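Local coordinates for macrolide export ATP-binding/permease protein macB (Actinobacillus actinomycetemcomitans, PDB 3FTJ) that probably uses ATP to drive macrolide export as the inner-membrane transporter of the tripartite efflux system MacAB-TdeA, and is represented here by its periplasmic region, at residues E6-I11 with M209-I214; N14-F19 with V188-L193; N41-Q46 with T194-S199; I49-P54 with T177-D182. All blocks are in the same frame, centred on the assembly; numbering follows the deposited sequence.

Overall arrangement
The four contacts lie in one subdomain of the periplasmic region. There strands 15-20, 49-64, 175-180 and 206-209, with helices 37-44 and 186-201, come in the ferredoxin-like βαββαβ order, other helices and strands being inserted between strands 49-64 and 175-180. Contact 4 pairs two strands of the sheet; contact 2, about 9 Å away between centres, lays helix 186-201 on it; contact 3, about 10 Å from contact 2, joins the same helix to helix 37-44. Contact 1, where the chain enters and leaves, touches contact 2, about 13 Å away, and is about 22 Å from contact 3. It closes a loop holding the others, so chain from both ends of the periplasmic region builds this subdomain.

Contact 1: E6-I11 with M209-I214; sequences ENIRGI and MNSDTI
The type II beta turn from Ile-8 to Ile-11, in the loop leading to strand 15-20, rests its two isoleucines on the first turn of helix 211-219, against Ser-211 and Ile-214. Ile-11 CG2 meets Ile-214 CD1 at 3.6 Å, the two side chains crossing at about a right angle. On Ile-11 the short branch does the touching, while the long branch leads away from the helix. Ile-214 answers with the end of its long branch: a straight second torsion (chi2 176°) carries CD1 out to the turn. The same CD1 also lies 4.4 Å from Ile-8 CG2. Beside it, Ser-211 CB comes 3.6 Å from Ile-11 O; the close approach of Ile-8 CG2 to Ser-211 is doubtful. Both segments lie near the ends of the periplasmic region, on its surface. The turn is closed by Ile-11 N to Ile-8 O, 2.7 Å, and its third position is Gly-10, at a positive phi (88°) that suits glycine. Across the contact, the helix begins behind Asn-210 as N-cap, whose OD1 accepts from Thr-213 N at 3.0 Å, with the donor almost in line with the side-chain C=O (167°). A backbone bond between Ser-211 and Gly-12 continues the link just past the turn.

Contact 2: N14-F19 with V188-L193; sequences NTMTIF and VAEKSL
Met-16 and Ile-18, neighbours on one face of strand 15-20, push as two bumps against Ala-189, Glu-190 and Leu-193 of helix 186-201. The Met-16 chain is fully stretched beyond CG (chi2 178°, chi3 -179°), which drives its sulfur and methyl into the hollow framed by these three residues. There it crosses the Glu-190 side chain at about a right angle: CE lies 3.8 Å from Glu-190 CB, and SD 3.9 Å from Glu-190 CA. Ala-189 borders the hollow, its CB 4.5 Å from Met-16 CE. On another side Leu-193 CD1 stands 4.3 Å from Met-16 SD. Leu-193 is itself a bump, its fork set next to both strand residues. Its CD2 meets Ile-18 CD1 tip to tip at 3.4 Å, tighter than usual van der Waals contact, while its CD1 lies 4.1 Å from the same Ile-18 methyl. Strand and helix run nearly parallel, their short axes 10.5 Å apart and crossing at -26°: the helix covers a sheet of ferredoxin-like topology, bridging strands 175-180 and 206-209 with strand 15-20 between them. Glu-190 lends only its backbone and aliphatic base here. The chemistry therefore implies cohesion through shape and apolar burial, with the carboxylate of Glu-190, the charged residue among those touching, bonded through OE1 to Asn-210 ND2, a residue that also packs on Met-16.

Contact 3: N41-Q46 with T194-S199; sequences NTLSKQ and TELLKS
Leu-196 thrusts one methyl, CD2, between Thr-42, Leu-43 and Gln-46, and most of the contact gathers on that atom. Gln-46 CG lies 3.7 Å from it, the two side chains arriving from opposite directions. Leu-43 CD2 is 3.9 Å away, the two leucine side chains sliding past each other in opposite directions, and Thr-42 CG2 adds a third neighbour at 4.1 Å. Leu-196 reaches this spot because its CG is directed opposite the backbone N (chi1 177°), pointing the fork off helix 186-201 at its neighbour. A looser second touch joins Leu-43 CD1 to Leu-197 CD2, 4.4 Å. One shell out, Thr-42 OG1 is bonded back to Ser-38 O, and Gln-46 N bonds to Leu-43 O (3.1 Å), which helps place its side chain over Leu-196. Beneath, both Leu-43 and Leu-197 rest on Ile-18 of strand 15-20, and Leu-43 also on Ile-49 and Val-52. The two helices thus lie side by side on one face of the ferredoxin-like sheet. What crosses between the helices is chiefly dispersion between aliphatic groups, so shape fit, rather than directed bonds, probably governs how closely they approach here.

Contact 4: I49-P54 with T177-D182; sequences IQSVTP and TVKISD
Gln-50 and Ser-51 both face Lys-179 in a classic beta bulge, which shifts by one the register of antiparallel strands 49-64 and 175-180, whose short axes run at 168°. Lys-179 O takes a short bond from Gln-50 N, 2.7 Å, and a weak one from Ser-51 N, 3.5 Å; Lys-179 N returns to Ser-51 O at 2.8 Å, and Thr-53 and Thr-177 then form a regular hydrogen-bonded pair. From the bulge the Gln-50 side chain, drawn out straight from CB to the amide (chi2 174°), lies alongside that of Lys-179 and points the same way, NE2 passing 3.5 Å from Lys-179 CD. Both end at Asp-182 OD2. Gln-50 NE2 donates to it at 3.2 Å, meeting the carboxylate from above its plane, with amide and carboxylate 62° apart. Lys-179 NZ makes a salt bridge to it at 2.9 Å, nearly in line with the C-O bond and on the other side of the plane. Ser-51 OG, on the same sheet face, lies close to Lys-179 CB and shares a water, 2.8 Å from OG, with Thr-53 OG1 and Thr-177 O. On the other face Val-52 and Val-178 form a non-hydrogen-bonded pair, Val-52 leaning on helix 37-44. One carboxylate oxygen thus gathers an ammonium and an amide, which would probably favour its ionised form and tie the loop after strand 175-180 to the bulge.

Contact 1: E6-I11 with M209-I214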
loop_
_atom_site.group_PDB
_atom_site.type_symbol
_atom_site.label_atom_id
_atom_site.label_comp_id
_atom_site.label_asym_id
_atom_site.label_seq_id
_atom_site.Cartn_x
_atom_site.Cartn_y
_atom_site.Cartn_z
ATOM N N GLU A 6 -15.229 12.456 -17.051
ATOM C CA GLU A 6 -15.960 11.192 -16.940
ATOM C C GLU A 6 -15.075 9.973 -16.691
ATOM O O GLU A 6 -15.511 8.841 -16.900
ATOM C CB GLU A 6 -16.777 10.948 -18.216
ATOM C CG GLU A 6 -17.905 11.938 -18.455
ATOM C CD GLU A 6 -19.075 11.727 -17.512
ATOM O OE1 GLU A 6 -20.168 12.267 -17.793
ATOM O OE2 GLU A 6 -18.904 11.018 -16.494
ATOM N N ASN A 7 -13.844 10.192 -16.243
ATOM C CA ASN A 7 -12.885 9.095 -16.159
ATOM C C ASN A 7 -11.985 9.106 -14.928
ATOM O O ASN A 7 -12.050 8.187 -14.111
ATOM C CB ASN A 7 -12.058 9.014 -17.443
ATOM C CG ASN A 7 -12.852 8.444 -18.608
ATOM O OD1 ASN A 7 -13.307 9.176 -19.487
ATOM N ND2 ASN A 7 -13.035 7.126 -18.607
ATOM N N ILE A 8 -11.146 10.131 -14.787
ATOM C CA ILE A 8 -10.265 10.203 -13.625
ATOM C C ILE A 8 -11.086 10.169 -12.347
ATOM O O ILE A 8 -10.543 10.017 -11.253
ATOM C CB ILE A 8 -9.409 11.478 -13.587
ATOM C CG1 ILE A 8 -9.001 11.915 -14.991
ATOM C CG2 ILE A 8 -8.181 11.256 -12.701
ATOM C CD1 ILE A 8 -8.043 13.084 -14.976
ATOM N N ARG A 9 -12.397 10.333 -12.501
ATOM C CA ARG A 9 -13.345 10.232 -11.396
ATOM C C ARG A 9 -12.924 9.232 -10.321
ATOM O O ARG A 9 -13.013 8.017 -10.520
ATOM C CB ARG A 9 -14.722 9.837 -11.933
ATOM C CG ARG A 9 -15.547 10.992 -12.450
ATOM C CD ARG A 9 -16.305 11.652 -11.313
ATOM N NE ARG A 9 -17.345 12.550 -11.799
ATOM C CZ ARG A 9 -18.465 12.144 -12.382
ATOM N NH1 ARG A 9 -18.695 10.848 -12.564
ATOM N NH2 ARG A 9 -19.354 13.033 -12.792
ATOM N N GLY A 10 -12.468 9.751 -9.184
ATOM C CA GLY A 10 -12.198 8.926 -8.023
ATOM C C GLY A 10 -10.802 8.339 -7.968
ATOM O O GLY A 10 -10.401 7.787 -6.940
ATOM N N ILE A 11 -10.058 8.445 -9.066
ATOM C CA ILE A 11 -8.688 7.936 -9.099
ATOM C C ILE A 11 -7.666 9.047 -8.846
ATOM O O ILE A 11 -7.463 9.927 -9.684
ATOM C CB ILE A 11 -8.360 7.203 -10.431
ATOM C CG1 ILE A 11 -9.334 6.046 -10.678
ATOM C CG2 ILE A 11 -6.937 6.662 -10.413
ATOM C CD1 ILE A 11 -10.541 6.419 -11.513
ATOM N N MET A 209 2.251 10.048 -7.688
ATOM C CA MET A 209 1.190 9.635 -8.593
ATOM C C MET A 209 -0.133 10.131 -8.038
ATOM O O MET A 209 -0.471 9.856 -6.892
ATOM C CB MET A 209 1.121 8.112 -8.685
ATOM C CG MET A 209 2.348 7.431 -9.236
ATOM S SD MET A 209 2.277 7.260 -11.025
ATOM C CE MET A 209 3.355 8.591 -11.547
ATOM N N ASN A 210 -0.879 10.857 -8.861
ATOM C CA ASN A 210 -2.217 11.304 -8.504
ATOM C C ASN A 210 -3.023 11.615 -9.755
ATOM O O ASN A 210 -2.573 11.350 -10.872
ATOM C CB ASN A 210 -2.154 12.527 -7.583
ATOM C CG ASN A 210 -1.277 13.625 -8.135
ATOM O OD1 ASN A 210 -1.063 13.718 -9.342
ATOM N ND2 ASN A 210 -0.767 14.472 -7.253
ATOM N N SER A 211 -4.211 12.179 -9.568
ATOM C CA SER A 211 -5.062 12.570 -10.689
ATOM C C SER A 211 -4.299 13.443 -11.686
ATOM O O SER A 211 -4.321 13.192 -12.891
ATOM C CB SER A 211 -6.295 13.313 -10.182
ATOM O OG SER A 211 -7.229 13.500 -11.227
ATOM N N ASP A 212 -3.613 14.461 -11.176
ATOM C CA ASP A 212 -2.846 15.360 -12.032
ATOM C C ASP A 212 -1.821 14.623 -12.897
ATOM O O ASP A 212 -1.636 14.957 -14.069
ATOM C CB ASP A 212 -2.149 16.437 -11.202
ATOM C CG ASP A 212 -1.412 17.443 -12.065
ATOM O OD1 ASP A 212 -2.083 18.159 -12.846
ATOM O OD2 ASP A 212 -0.162 17.513 -11.966
ATOM N N THR A 213 -1.151 13.627 -12.317
ATOM C CA THR A 213 -0.181 12.818 -13.053
ATOM C C THR A 213 -0.826 12.058 -14.207
ATOM O O THR A 213 -0.321 12.075 -15.325
ATOM C CB THR A 213 0.530 11.799 -12.142
ATOM O OG1 THR A 213 1.441 12.484 -11.276
ATOM C CG2 THR A 213 1.305 10.791 -12.982
ATOM N N ILE A 214 -1.943 11.390 -13.932
ATOM C CA ILE A 214 -2.669 10.674 -14.978
ATOM C C ILE A 214 -3.030 11.619 -16.119
ATOM O O ILE A 214 -2.747 11.339 -17.281
ATOM C CB ILE A 214 -3.956 10.018 -14.442
ATOM C CG1 ILE A 214 -3.626 8.921 -13.425
ATOM C CG2 ILE A 214 -4.780 9.443 -15.590
ATOM C CD1 ILE A 214 -4.862 8.307 -12.795
#

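Contact 2: N14-F19 with V188-L193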
loop_
_atom_site.group_PDB
_atom_site.type_symbol
_atom_site.label_atom_id
_atom_site.label_comp_id
_atom_site.label_asym_id
_atom_site.label_seq_id
_atom_site.Cartn_x
_atom_site.Cartn_y
_atom_site.Cartn_z
ATOM N N ASN A 14 -8.265 12.821 -4.191
ATOM C CA ASN A 14 -7.819 13.292 -2.883
ATOM C C ASN A 14 -6.712 12.427 -2.281
ATOM O O ASN A 14 -6.345 12.600 -1.117
ATOM C CB ASN A 14 -9.000 13.409 -1.916
ATOM C CG ASN A 14 -9.674 14.776 -1.978
ATOM O OD1 ASN A 14 -9.010 15.807 -2.119
ATOM N ND2 ASN A 14 -11.000 14.789 -1.862
ATOM N N THR A 15 -6.185 11.501 -3.077
ATOM C CA THR A 15 -5.074 10.667 -2.645
ATOM C C THR A 15 -3.877 10.796 -3.580
ATOM O O THR A 15 -4.031 10.989 -4.784
ATOM C CB THR A 15 -5.472 9.187 -2.585
ATOM O OG1 THR A 15 -5.743 8.718 -3.908
ATOM C CG2 THR A 15 -6.708 8.999 -1.718
ATOM N N MET A 16 -2.682 10.694 -3.013
ATOM C CA MET A 16 -1.457 10.691 -3.797
ATOM C C MET A 16 -0.586 9.568 -3.287
ATOM O O MET A 16 -0.543 9.324 -2.084
ATOM C CB MET A 16 -0.706 12.004 -3.639
ATOM C CG MET A 16 -1.510 13.210 -4.049
ATOM S SD MET A 16 -0.595 14.733 -3.791
ATOM C CE MET A 16 -1.832 15.911 -4.340
ATOM N N THR A 17 0.103 8.888 -4.201
ATOM C CA THR A 17 1.015 7.811 -3.833
ATOM C C THR A 17 2.437 8.207 -4.195
ATOM O O THR A 17 2.726 8.556 -5.341
ATOM C CB THR A 17 0.645 6.482 -4.529
ATOM O OG1 THR A 17 -0.717 6.145 -4.225
ATOM C CG2 THR A 17 1.565 5.342 -4.065
ATOM N N ILE A 18 3.318 8.164 -3.205
ATOM C CA ILE A 18 4.718 8.493 -3.402
ATOM C C ILE A 18 5.544 7.216 -3.595
ATOM O O ILE A 18 5.460 6.289 -2.788
ATOM C CB ILE A 18 5.245 9.291 -2.210
ATOM C CG1 ILE A 18 4.286 10.444 -1.901
ATOM C CG2 ILE A 18 6.645 9.811 -2.494
ATOM C CD1 ILE A 18 4.176 10.769 -0.446
ATOM N N PHE A 19 6.330 7.179 -4.669
ATOM C CA PHE A 19 7.122 6.011 -5.046
ATOM C C PHE A 19 8.612 6.337 -5.087
ATOM O O PHE A 19 8.994 7.457 -5.403
ATOM C CB PHE A 19 6.730 5.537 -6.447
ATOM C CG PHE A 19 5.369 4.919 -6.528
ATOM C CD1 PHE A 19 5.182 3.584 -6.227
ATOM C CD2 PHE A 19 4.278 5.668 -6.927
ATOM C CE1 PHE A 19 3.933 3.009 -6.305
ATOM C CE2 PHE A 19 3.028 5.096 -7.011
ATOM C CZ PHE A 19 2.857 3.766 -6.702
ATOM N N VAL A 188 -1.428 22.502 -4.439
ATOM C CA VAL A 188 -0.622 23.066 -3.359
ATOM C C VAL A 188 -0.129 21.954 -2.437
ATOM O O VAL A 188 1.015 21.966 -1.991
ATOM C CB VAL A 188 -1.420 24.089 -2.526
ATOM C CG1 VAL A 188 -0.653 24.459 -1.268
ATOM C CG2 VAL A 188 -1.745 25.331 -3.359
ATOM N N ALA A 189 -1.000 20.986 -2.165
ATOM C CA ALA A 189 -0.648 19.857 -1.310
ATOM C C ALA A 189 0.488 19.040 -1.918
ATOM O O ALA A 189 1.420 18.639 -1.216
ATOM C CB ALA A 189 -1.858 18.983 -1.060
ATOM N N GLU A 190 0.415 18.795 -3.223
ATOM C CA GLU A 190 1.485 18.067 -3.894
ATOM C C GLU A 190 2.797 18.807 -3.702
ATOM O O GLU A 190 3.809 18.201 -3.358
ATOM C CB GLU A 190 1.195 17.878 -5.386
ATOM C CG GLU A 190 2.368 17.280 -6.153
ATOM C CD GLU A 190 1.986 16.795 -7.544
ATOM O OE1 GLU A 190 0.776 16.594 -7.797
ATOM O OE2 GLU A 190 2.899 16.615 -8.380
ATOM N N LYS A 191 2.772 20.122 -3.904
ATOM C CA LYS A 191 3.983 20.929 -3.815
ATOM C C LYS A 191 4.604 20.908 -2.424
ATOM O O LYS A 191 5.816 20.765 -2.292
ATOM C CB LYS A 191 3.707 22.378 -4.231
ATOM C CG LYS A 191 3.468 22.560 -5.722
ATOM C CD LYS A 191 3.201 24.021 -6.067
ATOM C CE LYS A 191 4.383 24.914 -5.683
ATOM N NZ LYS A 191 4.098 26.370 -5.919
ATOM N N SER A 192 3.782 21.082 -1.393
ATOM C CA SER A 192 4.279 21.050 -0.017
ATOM C C SER A 192 4.884 19.681 0.285
ATOM O O SER A 192 5.949 19.567 0.890
ATOM C CB SER A 192 3.144 21.318 0.971
ATOM O OG SER A 192 2.383 22.452 0.597
ATOM N N LEU A 193 4.177 18.645 -0.145
ATOM C CA LEU A 193 4.573 17.271 0.081
ATOM C C LEU A 193 5.911 16.992 -0.602
ATOM O O LEU A 193 6.806 16.384 -0.019
ATOM C CB LEU A 193 3.477 16.360 -0.467
ATOM C CG LEU A 193 3.368 14.933 0.037
ATOM C CD1 LEU A 193 2.059 14.334 -0.460
ATOM C CD2 LEU A 193 4.552 14.136 -0.453
#

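Contact 3: N41-Q46 with T194-S199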
loop_
_atom_site.group_PDB
_atom_site.type_symbol
_atom_site.label_atom_id
_atom_site.label_comp_id
_atom_site.label_asym_id
_atom_site.label_seq_id
_atom_site.Cartn_x
_atom_site.Cartn_y
_atom_site.Cartn_z
ATOM N N ASN A 41 5.924 9.038 9.072
ATOM C CA ASN A 41 5.563 9.633 10.351
ATOM C C ASN A 41 5.496 11.155 10.243
ATOM O O ASN A 41 4.539 11.779 10.690
ATOM C CB ASN A 41 6.562 9.213 11.429
ATOM C CG ASN A 41 6.140 9.654 12.821
ATOM O OD1 ASN A 41 6.840 10.428 13.477
ATOM N ND2 ASN A 41 4.983 9.177 13.271
ATOM N N THR A 42 6.511 11.755 9.638
ATOM C CA THR A 42 6.532 13.202 9.461
ATOM C C THR A 42 5.371 13.694 8.601
ATOM O O THR A 42 4.758 14.728 8.892
ATOM C CB THR A 42 7.855 13.649 8.867
ATOM O OG1 THR A 42 8.904 13.274 9.765
ATOM C CG2 THR A 42 7.873 15.167 8.671
ATOM N N LEU A 43 5.050 12.947 7.552
ATOM C CA LEU A 43 3.918 13.294 6.701
ATOM C C LEU A 43 2.606 13.245 7.479
ATOM O O LEU A 43 1.741 14.100 7.309
ATOM C CB LEU A 43 3.851 12.371 5.481
ATOM C CG LEU A 43 4.972 12.539 4.448
ATOM C CD1 LEU A 43 5.027 11.347 3.486
ATOM C CD2 LEU A 43 4.793 13.831 3.673
ATOM N N SER A 44 2.464 12.250 8.345
ATOM C CA SER A 44 1.225 12.084 9.104
ATOM C C SER A 44 0.945 13.294 9.982
ATOM O O SER A 44 -0.181 13.483 10.448
ATOM C CB SER A 44 1.285 10.839 9.983
ATOM O OG SER A 44 2.287 10.980 10.974
ATOM N N LYS A 45 1.972 14.111 10.202
ATOM C CA LYS A 45 1.854 15.259 11.089
ATOM C C LYS A 45 1.533 16.576 10.384
ATOM O O LYS A 45 1.197 17.561 11.039
ATOM C CB LYS A 45 3.108 15.393 11.955
ATOM C CG LYS A 45 3.177 14.329 13.035
ATOM C CD LYS A 45 4.528 14.260 13.703
ATOM C CE LYS A 45 4.490 13.241 14.842
ATOM N NZ LYS A 45 5.837 12.949 15.414
ATOM N N GLN A 46 1.636 16.602 9.058
ATOM C CA GLN A 46 1.295 17.806 8.308
ATOM C C GLN A 46 -0.196 18.063 8.449
ATOM O O GLN A 46 -0.997 17.130 8.483
ATOM C CB GLN A 46 1.680 17.675 6.831
ATOM C CG GLN A 46 3.146 17.373 6.613
ATOM C CD GLN A 46 4.040 18.110 7.594
ATOM O OE1 GLN A 46 4.773 17.492 8.369
ATOM N NE2 GLN A 46 3.977 19.435 7.572
ATOM N N THR A 194 6.039 17.454 -1.844
ATOM C CA THR A 194 7.280 17.322 -2.602
ATOM C C THR A 194 8.427 18.052 -1.926
ATOM O O THR A 194 9.523 17.519 -1.790
ATOM C CB THR A 194 7.138 17.883 -4.013
ATOM O OG1 THR A 194 6.155 17.128 -4.729
ATOM C CG2 THR A 194 8.472 17.815 -4.751
ATOM N N GLU A 195 8.185 19.284 -1.504
ATOM C CA GLU A 195 9.248 20.038 -0.857
ATOM C C GLU A 195 9.692 19.405 0.459
ATOM O O GLU A 195 10.882 19.346 0.742
ATOM C CB GLU A 195 8.859 21.509 -0.687
ATOM C CG GLU A 195 8.980 22.277 -1.989
ATOM C CD GLU A 195 10.260 21.922 -2.747
ATOM O OE1 GLU A 195 11.354 22.001 -2.142
ATOM O OE2 GLU A 195 10.176 21.560 -3.945
ATOM N N LEU A 196 8.737 18.912 1.247
ATOM C CA LEU A 196 9.068 18.279 2.519
ATOM C C LEU A 196 9.935 17.032 2.310
ATOM O O LEU A 196 10.979 16.877 2.953
ATOM C CB LEU A 196 7.802 17.931 3.305
ATOM C CG LEU A 196 7.957 17.194 4.644
ATOM C CD1 LEU A 196 8.834 17.964 5.623
ATOM C CD2 LEU A 196 6.584 16.931 5.256
ATOM N N LEU A 197 9.514 16.161 1.393
ATOM C CA LEU A 197 10.253 14.926 1.117
ATOM C C LEU A 197 11.630 15.161 0.512
ATOM O O LEU A 197 12.565 14.420 0.812
ATOM C CB LEU A 197 9.444 13.985 0.225
ATOM C CG LEU A 197 8.361 13.184 0.935
ATOM C CD1 LEU A 197 7.401 12.622 -0.084
ATOM C CD2 LEU A 197 8.977 12.064 1.771
ATOM N N LYS A 198 11.751 16.163 -0.360
ATOM C CA LYS A 198 13.066 16.598 -0.842
ATOM C C LYS A 198 13.968 17.036 0.315
ATOM O O LYS A 198 15.139 16.676 0.362
ATOM C CB LYS A 198 12.942 17.744 -1.854
ATOM C CG LYS A 198 12.221 17.365 -3.136
ATOM C CD LYS A 198 11.898 18.579 -3.994
ATOM C CE LYS A 198 13.149 19.182 -4.611
ATOM N NZ LYS A 198 12.780 20.181 -5.663
ATOM N N SER A 199 13.416 17.826 1.230
ATOM C CA SER A 199 14.135 18.280 2.420
ATOM C C SER A 199 14.581 17.084 3.266
ATOM O O SER A 199 15.713 17.030 3.760
ATOM C CB SER A 199 13.232 19.195 3.250
ATOM O OG SER A 199 13.906 19.711 4.385
#

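Contact 4: I49-P54 with T177-D182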
loop_
_atom_site.group_PDB
_atom_site.type_symbol
_atom_site.label_atom_id
_atom_site.label_comp_id
_atom_site.label_asym_id
_atom_site.label_seq_id
_atom_site.Cartn_x
_atom_site.Cartn_y
_atom_site.Cartn_z
ATOM N N ILE A 49 -2.668 16.821 5.761
ATOM C CA ILE A 49 -2.679 15.385 5.497
ATOM C C ILE A 49 -3.606 14.641 6.462
ATOM O O ILE A 49 -3.485 14.766 7.677
ATOM C CB ILE A 49 -1.249 14.798 5.540
ATOM C CG1 ILE A 49 -0.472 15.228 4.296
ATOM C CG2 ILE A 49 -1.292 13.272 5.618
ATOM C CD1 ILE A 49 1.016 14.931 4.357
ATOM N N GLN A 50 -4.536 13.875 5.905
ATOM C CA GLN A 50 -5.566 13.200 6.690
ATOM C C GLN A 50 -5.158 11.785 7.125
ATOM O O GLN A 50 -5.504 11.335 8.216
ATOM C CB GLN A 50 -6.876 13.154 5.899
ATOM C CG GLN A 50 -7.992 12.404 6.594
ATOM C CD GLN A 50 -9.318 12.503 5.855
ATOM O OE1 GLN A 50 -10.305 11.870 6.238
ATOM N NE2 GLN A 50 -9.348 13.302 4.792
ATOM N N SER A 51 -4.431 11.081 6.265
ATOM C CA SER A 51 -3.904 9.770 6.629
ATOM C C SER A 51 -2.711 9.395 5.764
ATOM O O SER A 51 -2.560 9.875 4.641
ATOM C CB SER A 51 -4.982 8.692 6.522
ATOM O OG SER A 51 -5.243 8.362 5.167
ATOM N N VAL A 52 -1.868 8.529 6.309
ATOM C CA VAL A 52 -0.657 8.080 5.638
ATOM C C VAL A 52 -0.552 6.555 5.720
ATOM O O VAL A 52 -0.634 5.976 6.806
ATOM C CB VAL A 52 0.574 8.712 6.293
ATOM C CG1 VAL A 52 1.853 8.226 5.626
ATOM C CG2 VAL A 52 0.466 10.241 6.241
ATOM N N THR A 53 -0.363 5.914 4.571
ATOM C CA THR A 53 -0.254 4.462 4.510
ATOM C C THR A 53 1.054 4.014 3.875
ATOM O O THR A 53 1.241 4.161 2.672
ATOM C CB THR A 53 -1.408 3.875 3.698
ATOM O OG1 THR A 53 -2.646 4.278 4.296
ATOM C CG2 THR A 53 -1.322 2.364 3.671
ATOM N N PRO A 54 1.969 3.475 4.685
ATOM C CA PRO A 54 3.226 2.914 4.175
ATOM C C PRO A 54 2.934 1.629 3.407
ATOM O O PRO A 54 1.943 0.972 3.701
ATOM C CB PRO A 54 4.017 2.599 5.451
ATOM C CG PRO A 54 3.314 3.357 6.556
ATOM C CD PRO A 54 1.883 3.417 6.155
ATOM N N THR A 177 1.082 6.077 0.505
ATOM C CA THR A 177 -0.111 6.747 0.010
ATOM C C THR A 177 -0.650 7.692 1.079
ATOM O O THR A 177 -0.836 7.292 2.228
ATOM C CB THR A 177 -1.198 5.754 -0.420
ATOM O OG1 THR A 177 -0.673 4.880 -1.431
ATOM C CG2 THR A 177 -2.405 6.499 -0.976
ATOM N N VAL A 178 -0.876 8.947 0.696
ATOM C CA VAL A 178 -1.400 9.953 1.609
ATOM C C VAL A 178 -2.815 10.333 1.187
ATOM O O VAL A 178 -3.121 10.398 -0.004
ATOM C CB VAL A 178 -0.517 11.235 1.654
ATOM C CG1 VAL A 178 0.942 10.896 1.938
ATOM C CG2 VAL A 178 -0.630 12.010 0.367
ATOM N N LYS A 179 -3.678 10.558 2.171
ATOM C CA LYS A 179 -5.009 11.082 1.906
ATOM C C LYS A 179 -4.954 12.559 2.230
ATOM O O LYS A 179 -4.606 12.945 3.348
ATOM C CB LYS A 179 -6.050 10.392 2.783
ATOM C CG LYS A 179 -7.416 10.205 2.129
ATOM C CD LYS A 179 -8.176 11.516 1.984
ATOM C CE LYS A 179 -9.627 11.255 1.581
ATOM N NZ LYS A 179 -10.444 12.501 1.482
ATOM N N ILE A 180 -5.278 13.377 1.235
ATOM C CA ILE A 180 -5.212 14.828 1.356
ATOM C C ILE A 180 -6.447 15.375 2.080
ATOM O O ILE A 180 -7.557 14.869 1.897
ATOM C CB ILE A 180 -5.077 15.470 -0.046
ATOM C CG1 ILE A 180 -3.657 15.287 -0.572
ATOM C CG2 ILE A 180 -5.406 16.934 -0.016
ATOM C CD1 ILE A 180 -2.597 15.825 0.362
ATOM N N SER A 181 -6.243 16.385 2.922
ATOM C CA SER A 181 -7.355 17.070 3.578
ATOM C C SER A 181 -8.398 17.469 2.540
ATOM O O SER A 181 -8.062 17.950 1.456
ATOM C CB SER A 181 -6.872 18.314 4.340
ATOM O OG SER A 181 -5.996 17.968 5.404
ATOM N N ASP A 182 -9.664 17.263 2.879
ATOM C CA ASP A 182 -10.759 17.557 1.966
ATOM C C ASP A 182 -10.753 19.020 1.510
ATOM O O ASP A 182 -11.113 19.325 0.374
ATOM C CB ASP A 182 -12.104 17.212 2.623
ATOM C CG ASP A 182 -12.123 15.812 3.230
ATOM O OD1 ASP A 182 -12.982 15.556 4.107
ATOM O OD2 ASP A 182 -11.284 14.968 2.836
HETATM O O HOH W 1 -3.640 6.939 3.405
#